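Local structure of Galactose/lactose metabolism regulatory protein GAL80 (Saccharomyces cerevisiae, 3BTV) at residues P20-F25 with T89-V94; S48-T53 with Q373-F378; D263-Q268 with C280-G285. The protein represses the genes of galactose and lactose metabolism by binding GAL4 and blocking its transcriptional activation when no inducing sugar is present. The protein carries 1 engineered substitution. One frame throughout, in Å; residues are numbered along the deposited sequence. Where two conformers were deposited one is given.

Contact 1: P20-F25 with T89-V94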
loop_
_atom_site.group_PDB
_atom_site.type_symbol
_atom_site.label_atom_id
_atom_site.label_comp_id
_atom_site.label_asym_id
_atom_site.label_seq_id
_atom_site.Cartn_x
_atom_site.Cartn_y
_atom_site.Cartn_z
ATOM N N PRO B 20 16.184 14.051 43.493
ATOM C CA PRO B 20 16.607 13.125 42.432
ATOM C C PRO B 20 15.860 11.793 42.435
ATOM O O PRO B 20 15.705 11.164 43.485
ATOM C CB PRO B 20 18.086 12.879 42.748
ATOM C CG PRO B 20 18.512 14.058 43.522
ATOM C CD PRO B 20 17.321 14.469 44.332
ATOM N N ILE B 21 15.413 11.374 41.256
ATOM C CA ILE B 21 14.764 10.078 41.083
ATOM C C ILE B 21 15.809 8.960 41.117
ATOM O O ILE B 21 16.708 8.916 40.278
ATOM C CB ILE B 21 13.965 10.038 39.762
ATOM C CG1 ILE B 21 12.930 11.162 39.743
ATOM C CG2 ILE B 21 13.280 8.699 39.578
ATOM C CD1 ILE B 21 12.128 11.234 38.468
ATOM N N ARG B 22 15.702 8.073 42.104
ATOM C CA ARG B 22 16.670 6.988 42.281
ATOM C C ARG B 22 16.378 5.809 41.352
ATOM O O ARG B 22 15.302 5.211 41.414
ATOM C CB ARG B 22 16.687 6.516 43.736
ATOM C CG ARG B 22 17.080 7.587 44.747
ATOM C CD ARG B 22 17.017 7.043 46.166
ATOM N NE ARG B 22 15.675 6.581 46.514
ATOM C CZ ARG B 22 15.384 5.870 47.599
ATOM N NH1 ARG B 22 16.342 5.528 48.450
ATOM N NH2 ARG B 22 14.134 5.497 47.836
ATOM N N VAL B 23 17.348 5.465 40.508
ATOM C CA VAL B 23 17.127 4.490 39.441
ATOM C C VAL B 23 17.941 3.202 39.571
ATOM O O VAL B 23 19.165 3.241 39.677
ATOM C CB VAL B 23 17.425 5.118 38.061
ATOM C CG1 VAL B 23 17.143 4.125 36.942
ATOM C CG2 VAL B 23 16.611 6.385 37.875
ATOM N N GLY B 24 17.245 2.066 39.539
ATOM C CA GLY B 24 17.867 0.750 39.504
ATOM C C GLY B 24 17.831 0.175 38.095
ATOM O O GLY B 24 16.782 0.135 37.453
ATOM N N PHE B 25 18.979 -0.290 37.618
ATOM C CA PHE B 25 19.104 -0.665 36.217
ATOM C C PHE B 25 19.466 -2.135 35.977
ATOM O O PHE B 25 20.457 -2.648 36.509
ATOM C CB PHE B 25 20.135 0.231 35.548
ATOM C CG PHE B 25 19.730 0.682 34.192
ATOM C CD1 PHE B 25 19.895 -0.146 33.099
ATOM C CD2 PHE B 25 19.165 1.930 34.009
ATOM C CE1 PHE B 25 19.512 0.264 31.844
ATOM C CE2 PHE B 25 18.775 2.346 32.761
ATOM C CZ PHE B 25 18.952 1.516 31.673
ATOM N N THR B 89 16.556 1.564 48.114
ATOM C CA THR B 89 17.324 2.677 47.568
ATOM C C THR B 89 16.877 2.990 46.147
ATOM O O THR B 89 17.445 3.862 45.491
ATOM C CB THR B 89 18.832 2.371 47.559
ATOM O OG1 THR B 89 19.083 1.214 46.752
ATOM C CG2 THR B 89 19.332 2.114 48.975
ATOM N N ILE B 90 15.850 2.281 45.684
ATOM C CA ILE B 90 15.404 2.369 44.295
ATOM C C ILE B 90 13.999 2.947 44.145
ATOM O O ILE B 90 13.053 2.487 44.785
ATOM C CB ILE B 90 15.411 0.989 43.612
ATOM C CG1 ILE B 90 16.781 0.324 43.741
ATOM C CG2 ILE B 90 15.013 1.123 42.148
ATOM C CD1 ILE B 90 16.797 -1.124 43.283
ATOM N N ASP B 91 13.864 3.941 43.273
ATOM C CA ASP B 91 12.570 4.568 43.009
ATOM C C ASP B 91 12.011 4.161 41.648
ATOM O O ASP B 91 10.806 3.956 41.488
ATOM C CB ASP B 91 12.697 6.087 43.066
ATOM C CG ASP B 91 13.314 6.568 44.358
ATOM O OD1 ASP B 91 13.082 5.926 45.405
ATOM O OD2 ASP B 91 14.028 7.593 44.323
ATOM N N MET B 92 12.895 4.064 40.663
ATOM C CA MET B 92 12.497 3.645 39.328
ATOM C C MET B 92 13.355 2.492 38.831
ATOM O O MET B 92 14.582 2.586 38.807
ATOM C CB MET B 92 12.586 4.809 38.343
ATOM C CG MET B 92 12.393 4.374 36.890
ATOM S SD MET B 92 12.427 5.724 35.682
ATOM C CE MET B 92 10.879 6.530 36.052
ATOM N N ILE B 93 12.707 1.403 38.431
ATOM C CA ILE B 93 13.428 0.271 37.862
ATOM C C ILE B 93 13.341 0.314 36.342
ATOM O O ILE B 93 12.262 0.503 35.779
ATOM C CB ILE B 93 12.900 -1.076 38.397
ATOM C CG1 ILE B 93 13.293 -1.247 39.869
ATOM C CG2 ILE B 93 13.442 -2.229 37.574
ATOM C CD1 ILE B 93 12.649 -2.440 40.549
ATOM N N VAL B 94 14.489 0.168 35.689
ATOM C CA VAL B 94 14.544 0.126 34.235
ATOM C C VAL B 94 15.018 -1.247 33.783
ATOM O O VAL B 94 16.056 -1.725 34.227
ATOM C CB VAL B 94 15.507 1.185 33.673
ATOM C CG1 VAL B 94 15.438 1.200 32.154
ATOM C CG2 VAL B 94 15.167 2.551 34.228
#

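Contact 2: S48-T53 with Q373-F378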
loop_
_atom_site.group_PDB
_atom_site.type_symbol
_atom_site.label_atom_id
_atom_site.label_comp_id
_atom_site.label_asym_id
_atom_site.label_seq_id
_atom_site.Cartn_x
_atom_site.Cartn_y
_atom_site.Cartn_z
ATOM N N SER B 48 20.482 15.832 37.660
ATOM C CA SER B 48 19.704 16.385 38.758
ATOM C C SER B 48 18.485 15.520 39.044
ATOM O O SER B 48 18.291 15.050 40.170
ATOM C CB SER B 48 19.259 17.808 38.426
ATOM O OG SER B 48 20.357 18.587 37.987
ATOM N N GLN B 49 17.677 15.303 38.010
ATOM C CA GLN B 49 16.410 14.593 38.151
ATOM C C GLN B 49 16.561 13.087 38.346
ATOM O O GLN B 49 15.643 12.435 38.841
ATOM C CB GLN B 49 15.509 14.856 36.943
ATOM C CG GLN B 49 15.118 16.306 36.743
ATOM C CD GLN B 49 15.971 16.999 35.704
ATOM O OE1 GLN B 49 15.454 17.637 34.788
ATOM N NE2 GLN B 49 17.288 16.869 35.832
ATOM N N PHE B 50 17.706 12.536 37.950
ATOM C CA PHE B 50 17.916 11.094 38.033
ATOM C C PHE B 50 19.283 10.722 38.589
ATOM O O PHE B 50 20.287 11.364 38.284
ATOM C CB PHE B 50 17.756 10.452 36.654
ATOM C CG PHE B 50 16.367 10.552 36.084
ATOM C CD1 PHE B 50 16.058 11.525 35.144
ATOM C CD2 PHE B 50 15.379 9.662 36.470
ATOM C CE1 PHE B 50 14.785 11.621 34.606
ATOM C CE2 PHE B 50 14.106 9.745 35.937
ATOM C CZ PHE B 50 13.808 10.726 35.002
ATOM N N GLN B 51 19.312 9.665 39.392
ATOM C CA GLN B 51 20.561 9.108 39.884
ATOM C C GLN B 51 20.506 7.584 39.917
ATOM O O GLN B 51 19.545 6.999 40.416
ATOM C CB GLN B 51 20.884 9.655 41.276
ATOM C CG GLN B 51 21.669 10.957 41.267
ATOM C CD GLN B 51 22.979 10.835 40.512
ATOM O OE1 GLN B 51 23.032 11.036 39.299
ATOM N NE2 GLN B 51 24.048 10.508 41.230
ATOM N N ILE B 52 21.544 6.948 39.383
ATOM C CA ILE B 52 21.640 5.493 39.391
ATOM C C ILE B 52 22.183 4.986 40.723
ATOM O O ILE B 52 23.384 5.056 40.983
ATOM C CB ILE B 52 22.522 4.989 38.232
ATOM C CG1 ILE B 52 21.827 5.246 36.889
ATOM C CG2 ILE B 52 22.829 3.514 38.389
ATOM C CD1 ILE B 52 22.657 4.845 35.678
ATOM N N THR B 53 21.290 4.472 41.561
ATOM C CA THR B 53 21.662 4.032 42.898
ATOM C C THR B 53 21.803 2.515 42.992
ATOM O O THR B 53 22.309 1.991 43.981
ATOM C CB THR B 53 20.632 4.493 43.945
ATOM O OG1 THR B 53 19.388 3.818 43.724
ATOM C CG2 THR B 53 20.420 6.000 43.858
ATOM N N GLN B 373 12.911 13.070 29.984
ATOM C CA GLN B 373 12.528 14.428 30.341
ATOM C C GLN B 373 11.041 14.494 30.689
ATOM O O GLN B 373 10.656 15.083 31.700
ATOM C CB GLN B 373 12.864 15.401 29.207
ATOM C CG GLN B 373 12.638 16.864 29.544
ATOM C CD GLN B 373 13.711 17.429 30.459
ATOM O OE1 GLN B 373 13.455 17.732 31.627
ATOM N NE2 GLN B 373 14.926 17.564 29.935
ATOM N N SER B 374 10.209 13.874 29.860
ATOM C CA SER B 374 8.768 13.915 30.072
ATOM C C SER B 374 8.391 13.202 31.373
ATOM O O SER B 374 7.368 13.507 31.992
ATOM C CB SER B 374 8.014 13.329 28.867
ATOM O OG SER B 374 7.894 11.919 28.952
ATOM N N ILE B 375 9.236 12.269 31.798
ATOM C CA ILE B 375 8.994 11.544 33.037
ATOM C C ILE B 375 9.185 12.442 34.263
ATOM O O ILE B 375 8.273 12.595 35.075
ATOM C CB ILE B 375 9.895 10.305 33.153
ATOM C CG1 ILE B 375 9.503 9.265 32.104
ATOM C CG2 ILE B 375 9.791 9.701 34.555
ATOM C CD1 ILE B 375 10.323 7.986 32.160
ATOM N N SER B 376 10.363 13.044 34.387
ATOM C CA SER B 376 10.649 13.911 35.523
ATOM C C SER B 376 9.700 15.106 35.575
ATOM O O SER B 376 9.283 15.523 36.650
ATOM C CB SER B 376 12.103 14.387 35.500
ATOM O OG SER B 376 12.289 15.420 34.558
ATOM N N ASP B 377 9.358 15.649 34.414
ATOM C CA ASP B 377 8.433 16.773 34.350
ATOM C C ASP B 377 7.078 16.394 34.921
ATOM O O ASP B 377 6.414 17.203 35.563
ATOM C CB ASP B 377 8.282 17.258 32.915
ATOM C CG ASP B 377 9.497 18.014 32.435
ATOM O OD1 ASP B 377 10.524 17.996 33.147
ATOM O OD2 ASP B 377 9.425 18.628 31.353
ATOM N N PHE B 378 6.664 15.162 34.663
ATOM C CA PHE B 378 5.485 14.617 35.308
ATOM C C PHE B 378 5.785 14.484 36.788
ATOM O O PHE B 378 4.991 14.877 37.642
ATOM C CB PHE B 378 5.152 13.245 34.724
ATOM C CG PHE B 378 4.234 12.409 35.586
ATOM C CD1 PHE B 378 2.893 12.746 35.736
ATOM C CD2 PHE B 378 4.706 11.269 36.222
ATOM C CE1 PHE B 378 2.045 11.971 36.523
ATOM C CE2 PHE B 378 3.861 10.488 37.008
ATOM C CZ PHE B 378 2.530 10.843 37.158
#

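Contact 3: D263-Q268 with C280-G285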
loop_
_atom_site.group_PDB
_atom_site.type_symbol
_atom_site.label_atom_id
_atom_site.label_comp_id
_atom_site.label_asym_id
_atom_site.label_seq_id
_atom_site.Cartn_x
_atom_site.Cartn_y
_atom_site.Cartn_z
ATOM N N ASP B 263 9.899 -11.782 6.452
ATOM C CA ASP B 263 10.654 -10.856 5.610
ATOM C C ASP B 263 9.759 -9.868 4.868
ATOM O O ASP B 263 10.254 -9.035 4.106
ATOM C CB ASP B 263 11.498 -11.612 4.591
ATOM C CG ASP B 263 10.794 -12.829 4.059
ATOM O OD1 ASP B 263 9.829 -12.664 3.287
ATOM O OD2 ASP B 263 11.204 -13.949 4.435
ATOM N N HIS B 264 8.448 -9.964 5.056
ATOM C CA HIS B 264 7.558 -8.938 4.481
ATOM C C HIS B 264 6.228 -8.895 5.189
ATOM O O HIS B 264 5.711 -9.923 5.618
ATOM C CB HIS B 264 7.305 -9.173 2.998
ATOM C CG HIS B 264 7.016 -7.920 2.233
ATOM N ND1 HIS B 264 5.748 -7.388 2.120
ATOM C CD2 HIS B 264 7.828 -7.097 1.531
ATOM C CE1 HIS B 264 5.792 -6.292 1.382
ATOM N NE2 HIS B 264 7.045 -6.100 0.995
ATOM N N LEU B 265 5.680 -7.694 5.300
ATOM C CA LEU B 265 4.371 -7.494 5.881
ATOM C C LEU B 265 3.555 -6.617 4.943
ATOM O O LEU B 265 4.003 -5.527 4.536
ATOM C CB LEU B 265 4.476 -6.822 7.260
ATOM C CG LEU B 265 3.137 -6.319 7.842
ATOM C CD1 LEU B 265 2.223 -7.470 8.231
ATOM C CD2 LEU B 265 3.334 -5.385 9.026
ATOM N N LEU B 266 2.367 -7.093 4.595
ATOM C CA LEU B 266 1.370 -6.260 3.914
ATOM C C LEU B 266 0.297 -6.016 4.932
ATOM O O LEU B 266 -0.190 -6.953 5.559
ATOM C CB LEU B 266 0.749 -6.962 2.704
ATOM C CG LEU B 266 1.665 -7.368 1.548
ATOM C CD1 LEU B 266 0.888 -8.177 0.519
ATOM C CD2 LEU B 266 2.304 -6.149 0.895
ATOM N N PHE B 267 -0.070 -4.760 5.119
ATOM C CA PHE B 267 -1.072 -4.443 6.125
ATOM C C PHE B 267 -1.978 -3.359 5.604
ATOM O O PHE B 267 -1.516 -2.338 5.090
ATOM C CB PHE B 267 -0.390 -4.008 7.426
ATOM C CG PHE B 267 -1.329 -3.373 8.434
ATOM C CD1 PHE B 267 -1.830 -4.103 9.503
ATOM C CD2 PHE B 267 -1.683 -2.037 8.328
ATOM C CE1 PHE B 267 -2.670 -3.515 10.431
ATOM C CE2 PHE B 267 -2.527 -1.444 9.250
ATOM C CZ PHE B 267 -3.020 -2.175 10.305
ATOM N N GLN B 268 -3.278 -3.575 5.720
ATOM C CA GLN B 268 -4.210 -2.531 5.305
ATOM C C GLN B 268 -5.327 -2.484 6.321
ATOM O O GLN B 268 -5.651 -3.492 6.942
ATOM C CB GLN B 268 -4.726 -2.771 3.882
ATOM C CG GLN B 268 -5.607 -4.014 3.724
ATOM C CD GLN B 268 -5.908 -4.341 2.262
ATOM O OE1 GLN B 268 -6.821 -5.114 1.943
ATOM N NE2 GLN B 268 -5.135 -3.755 1.372
ATOM N N CYS B 280 -0.239 -0.246 3.970
ATOM C CA CYS B 280 1.103 -0.365 4.492
ATOM C C CYS B 280 1.888 -1.558 3.973
ATOM O O CYS B 280 1.389 -2.687 3.941
ATOM C CB CYS B 280 1.049 -0.412 6.011
ATOM S SG CYS B 280 2.634 -0.749 6.713
ATOM N N SER B 281 3.132 -1.300 3.586
ATOM C CA SER B 281 4.012 -2.362 3.099
ATOM C C SER B 281 5.374 -2.239 3.769
ATOM O O SER B 281 6.048 -1.208 3.637
ATOM C CB SER B 281 4.159 -2.264 1.582
ATOM O OG SER B 281 4.936 -3.323 1.064
ATOM N N PHE B 282 5.777 -3.281 4.491
ATOM C CA PHE B 282 7.105 -3.360 5.094
ATOM C C PHE B 282 7.955 -4.479 4.517
ATOM O O PHE B 282 7.590 -5.650 4.604
ATOM C CB PHE B 282 6.983 -3.567 6.600
ATOM C CG PHE B 282 6.761 -2.299 7.365
ATOM C CD1 PHE B 282 7.819 -1.634 7.946
ATOM C CD2 PHE B 282 5.490 -1.780 7.499
ATOM C CE1 PHE B 282 7.609 -0.471 8.646
ATOM C CE2 PHE B 282 5.275 -0.621 8.205
ATOM C CZ PHE B 282 6.330 0.028 8.779
ATOM N N LYS B 283 9.093 -4.108 3.946
ATOM C CA LYS B 283 10.078 -5.056 3.448
ATOM C C LYS B 283 11.055 -5.427 4.546
ATOM O O LYS B 283 11.418 -4.594 5.379
ATOM C CB LYS B 283 10.872 -4.442 2.290
ATOM C CG LYS B 283 9.981 -3.841 1.222
ATOM C CD LYS B 283 10.736 -2.895 0.306
ATOM C CE LYS B 283 11.360 -3.629 -0.870
ATOM N NZ LYS B 283 12.346 -4.655 -0.439
ATOM N N GLY B 284 11.511 -6.669 4.502
ATOM C CA GLY B 284 12.481 -7.205 5.442
ATOM C C GLY B 284 13.777 -6.509 5.839
ATOM O O GLY B 284 13.948 -6.270 7.026
ATOM N N GLY B 285 14.767 -6.178 5.018
ATOM C CA GLY B 285 15.023 -6.146 3.609
ATOM C C GLY B 285 15.735 -4.786 3.575
ATOM O O GLY B 285 16.064 -4.240 4.633
#

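Contact 1: P20-F25 with T89-V94
Arg22 and Asp91 meet side-on where two neighbouring strands begin. Arg22 NH2 reaches Asp91 OD1 at 2.7 Å, using that oxygen's syn lone pair, while Arg22 NE bonds to Asp91 OD2 at 2.9 Å. The guanidinium and carboxylate planes are turned 46° apart, so this two-nitrogen salt bridge is twisted rather than flat. Asp91 OD2 also accepts the backbone N-H of Arg22 at 2.8 Å, coming from the same face of the carboxylate as NE. A bend in the arginine chain (chi3 -60°) lays its guanidinium over the backbone of Thr89 and Ile90; NH2 has further weak bonds to Ser88 O and Asn118 OD1. A leucine in place of Arg22 would probably leave the Asp91 carboxylate with the backbone N-H but without its charged mate, and so freer to turn.

Beyond this pair the strands run parallel, Val23, Gly24 and Phe25 bridging to Met92, Ile93 and Val94. They are the first and fourth strands of the Rossmann fold, central neighbours in its 3-2-1-4-5-6 order. Gly24 suits its place because a CB there would run into Ile90 CD1.

On the face bearing Val23, Phe25, Met92 and Val94 the pairing is apolar. Val94 CB sits over the Phe25 ring, 3.9 Å from its centroid, in a CH-pi contact. Val94 turns CG1 away from its own N (chi1 -175°), which brings that methyl to Phe25 CZ at 3.6 Å and leaves CG2 to meet Val23 CG1 at 3.7 Å. Branched at CB, it thus serves two partners, while Phe123 and Tyr372 also touch it.

Contact 2: S48-T53 with Q373-F378
Gln49 lies against Ser376 with the aliphatic part of its side chain. Gln49 CB comes within 3.7 Å of Ser376 CB, and Gln49 CG is equally near the hydroxyl, 3.7 Å from Ser376 OG. Beside it the Phe50 ring reaches the same serine, with Phe50 CE1 4.0 Å from Ser376 CB. The far end of that ring meets Ile375 edge-on: the methyl Ile375 CG2 lies near the ring plane, 4.2 Å from Phe50 CZ, and the two side chains cross at about a right angle.

The small serine is consistent with so close an approach, the CA atoms of Gln49 and Ser376 being 6.4 Å apart. A glutamine suits the place opposite, since its methylenes can pack while its amide reaches on to the partly exposed margin. Chi1 (-62°) brings Gln49 CG against the serine, and the bend at chi2 (99°) then turns the amide toward Gln373.

In the next shell the Phe50 ring is held between several neighbours: Ile21 and Val23 of the adjoining strand touch it, and Tyr372 meets it edge-to-face. Backbone bonds from Gln49 and Gln51 to Ile21 fix the start of strand 50-56 beside the first strand of the Rossmann sheet. On the other side the regular turns of helix 363-380, among them the bond from Asp377 N to Gln373 O at 3.1 Å, set Ile375 and Ser376 toward the strand. This late helix thereby packs on the Rossmann domain from more than 300 residues away.

No hydrogen bond crosses between the segments, so the fit depends on van der Waals contact and complementary shape rather than on directional polar links.

Contact 3: D263-Q268 with C280-G285
Leu265 and Phe282 form a hydrogen-bonded antiparallel pair: Leu265 N bonds to Phe282 O and Phe282 N to Leu265 O, each at 2.9 Å. Phe267 and Cys280 repeat the pattern two residues on, with Phe267 N 2.8 Å from Cys280 O. At the hairpin's open end, beyond the last bridge, Gly284 N makes a weak bond to Asp263 O; a CB on this glycine would run into that oxygen. CA-H...O contacts accompany these bonds, as from His264 CA to Phe282 O at 3.3 Å.

Apolar contacts line the face of Leu265, Phe267, Cys280 and Phe282. Cys280 CB lies at the edge of the Phe267 ring, 3.9 Å from Phe267 CD2. Leu265, Phe267 and Phe282 suit this face as large apolar residues, with helices 209-225 and 405-424 lying over them.

Polar and mixed contacts occupy the face of His264, Leu266, Ser281 and Lys283. With CG on the far side from its backbone N (chi1 -152°), His264 swings its ring across the neighbouring strand, and Phe282 O sits over the ring centre, 3.3 Å above its plane. Leu266 packs on Gln268, and His264 on Ser178, both of the second subunit.

A classic beta bulge sets Asp263 and His264 opposite the single Phe237 of strand 229-237. The whole is a beta hairpin of the C-terminal sheet, with helices on one face and a partner subunit on the other, as in Gfo/Idh/MocA-type oxidoreductases.

In the fold
All three contacts are largely buried, but they serve different parts of the chain. Contacts 1 and 2 adjoin, with centres about 9 Å apart, and share the parallel Rossmann sheet: Ile21 N with Gln49 O joins the ends of the neighbouring strands 21-26 and 50-56, and Thr53 OG1 separately reaches Thr89 O, ahead of strand 92-95. Contact 1 pairs strands and adds a salt bridge at the partly exposed end, whereas contact 2 sets a helix against the sheet without polar bonds between its segments. Contact 3 lies across the chain's centre, about 38 Å from contact 1 between centres, where antiparallel pairing in the C-terminal sheet faces helices and the second subunit.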